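Local coordinates for protein DPSA (Streptomyces coelicolor, PDB 4CY9) that probably oxidises and stores iron as a ferritin-like, DNA-binding Dps protein that assembles into a shell of twelve subunits, at residues 33-38 / 63-68. Residues are numbered along the deposited sequence; the frame is centred on the assembly and turned at random.
Sequences DLHLTL and QVRDMA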
loop_
_atom_site.group_PDB
_atom_site.type_symbol
_atom_site.label_atom_id
_atom_site.label_comp_id
_atom_site.label_asym_id
_atom_site.label_seq_id
_atom_site.Cartn_x
_atom_site.Cartn_y
_atom_site.Cartn_z
ATOM N N ASP A 33 18.083 12.418 24.750
ATOM C CA ASP A 33 19.549 12.211 24.621
ATOM C C ASP A 33 19.807 10.815 23.980
ATOM O O ASP A 33 20.689 10.688 23.112
ATOM C CB ASP A 33 20.108 12.240 26.057
ATOM C CG ASP A 33 21.654 12.410 26.122
ATOM O OD1 ASP A 33 22.395 12.081 25.151
ATOM O OD2 ASP A 33 22.051 12.962 27.186
ATOM N N LEU A 34 18.966 9.805 24.271
ATOM C CA LEU A 34 19.223 8.510 23.694
ATOM C C LEU A 34 18.992 8.529 22.153
ATOM O O LEU A 34 19.842 7.975 21.444
ATOM C CB LEU A 34 18.177 7.485 24.281
ATOM C CG LEU A 34 18.323 6.065 23.675
ATOM C CD1 LEU A 34 19.734 5.441 23.940
ATOM C CD2 LEU A 34 17.319 5.138 24.498
ATOM N N HIS A 35 17.889 9.117 21.656
ATOM C CA HIS A 35 17.825 9.047 20.172
ATOM C C HIS A 35 18.870 9.938 19.440
ATOM O O HIS A 35 19.348 9.564 18.385
ATOM C CB HIS A 35 16.412 9.310 19.598
ATOM C CG HIS A 35 15.846 10.702 19.809
ATOM N ND1 HIS A 35 16.130 11.744 18.948
ATOM C CD2 HIS A 35 14.791 11.126 20.627
ATOM C CE1 HIS A 35 15.368 12.871 19.313
ATOM N NE2 HIS A 35 14.567 12.495 20.339
ATOM N N LEU A 36 19.287 11.049 20.066
ATOM C CA LEU A 36 20.430 11.827 19.479
ATOM C C LEU A 36 21.662 10.921 19.511
ATOM O O LEU A 36 22.439 10.892 18.520
ATOM C CB LEU A 36 20.761 13.073 20.407
ATOM C CG LEU A 36 19.594 14.064 20.294
ATOM C CD1 LEU A 36 19.838 15.177 21.385
ATOM C CD2 LEU A 36 19.570 14.844 18.929
ATOM N N THR A 37 21.877 10.197 20.590
ATOM C CA THR A 37 23.080 9.396 20.729
ATOM C C THR A 37 22.995 8.178 19.783
ATOM O O THR A 37 24.030 7.783 19.194
ATOM C CB THR A 37 23.210 8.882 22.193
ATOM O OG1 THR A 37 23.428 10.072 23.013
ATOM C CG2 THR A 37 24.389 7.899 22.383
ATOM N N LEU A 38 21.807 7.596 19.595
ATOM C CA LEU A 38 21.732 6.453 18.618
ATOM C C LEU A 38 22.061 6.974 17.204
ATOM O O LEU A 38 22.730 6.228 16.476
ATOM C CB LEU A 38 20.262 5.923 18.592
ATOM C CG LEU A 38 19.968 5.111 19.925
ATOM C CD1 LEU A 38 18.415 4.916 19.937
ATOM C CD2 LEU A 38 20.640 3.719 19.855
ATOM N N GLN A 63 11.745 4.250 17.133
ATOM C CA GLN A 63 10.955 3.801 18.292
ATOM C C GLN A 63 11.199 4.739 19.497
ATOM O O GLN A 63 10.231 5.112 20.268
ATOM C CB GLN A 63 11.327 2.335 18.691
ATOM C CG GLN A 63 10.400 1.925 19.830
ATOM C CD GLN A 63 9.693 0.501 19.896
ATOM O OE1 GLN A 63 9.961 -0.496 19.187
ATOM N NE2 GLN A 63 8.771 0.445 20.827
ATOM N N VAL A 64 12.460 5.117 19.706
ATOM C CA VAL A 64 12.770 6.018 20.847
ATOM C C VAL A 64 12.219 7.432 20.628
ATOM O O VAL A 64 11.731 8.077 21.583
ATOM C CB VAL A 64 14.331 6.046 21.094
ATOM C CG1 VAL A 64 14.728 7.096 22.186
ATOM C CG2 VAL A 64 14.793 4.613 21.576
ATOM N N ARG A 65 12.265 7.909 19.386
ATOM C CA ARG A 65 11.607 9.229 19.148
ATOM C C ARG A 65 10.083 9.124 19.443
ATOM O O ARG A 65 9.515 10.112 19.992
ATOM C CB ARG A 65 11.789 9.678 17.635
ATOM C CG ARG A 65 13.273 10.124 17.446
ATOM C CD ARG A 65 13.539 10.168 15.880
ATOM N NE ARG A 65 14.880 10.798 15.668
ATOM C CZ ARG A 65 15.414 10.936 14.417
ATOM N NH1 ARG A 65 14.764 10.365 13.349
ATOM N NH2 ARG A 65 16.534 11.592 14.324
ATOM N N ASP A 66 9.445 8.013 19.102
ATOM C CA ASP A 66 8.030 7.825 19.395
ATOM C C ASP A 66 7.813 7.816 20.944
ATOM O O ASP A 66 6.835 8.391 21.460
ATOM C CB ASP A 66 7.480 6.501 18.814
ATOM C CG ASP A 66 7.237 6.540 17.273
ATOM O OD1 ASP A 66 7.222 7.615 16.733
ATOM O OD2 ASP A 66 7.031 5.419 16.706
ATOM N N MET A 67 8.683 7.089 21.664
ATOM C CA MET A 67 8.595 7.060 23.169
ATOM C C MET A 67 8.709 8.508 23.715
ATOM O O MET A 67 7.879 8.865 24.582
ATOM C CB MET A 67 9.812 6.250 23.767
ATOM C CG MET A 67 9.605 4.728 23.413
ATOM S SD MET A 67 11.089 4.001 24.236
ATOM C CE MET A 67 11.018 2.438 23.350
ATOM N N ALA A 68 9.624 9.305 23.190
ATOM C CA ALA A 68 9.812 10.681 23.726
ATOM C C ALA A 68 8.521 11.476 23.472
ATOM O O ALA A 68 8.060 12.230 24.337
ATOM C CB ALA A 68 11.024 11.368 22.993
HETATM O O HOH W 1 17.718 12.148 16.805
#
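One face of the His35 imidazole is covered by the CG methylene of Arg65, which sits almost centrally over the ring, 3.5 Å from its centroid, a CH-pi contact. Val64 CG1 and Ala68 CB approach the ring's edge, and a water lies in its plane. This water is hydrogen-bonded to His35 ND1 (2.7 Å) and accepts a bond from Arg65 NH2 (2.8 Å), bridging the two side chains. Guanidinium and ring planes stand 78° apart, with His35 ND1 at the guanidinium edge. Arginine suits this place because it offers a methylene to the ring, while its extended chain carries a donor to the water. Histidine supplies a flat face and two nitrogens, ND1 for the water and NE2 for Asn32 OD1; chi1 of 65° turns the ring toward Arg65. Replacing His35 with alanine would probably take away the surface on which Arg65 CG rests, deprive the water of its ND1 partner and remove the NE2 bond to Asn32 OD1. Beta-branched Val64 divides its methyls: CG1 packs 3.8 Å from His35 CB, and CG2 meets the branched ends of Leu34 (CD2, 3.9 Å) and Leu38 (CD1, 4.0 Å). These buried segments of helices 14-44 and 50-77 run nearly antiparallel (161°), axes 9.1 Å apart, within the ferritin-like four-helix bundle; both leucines also reach helices 105-133 and 135-158, whereas Arg65 packs against Arg65 of a neighbouring subunit.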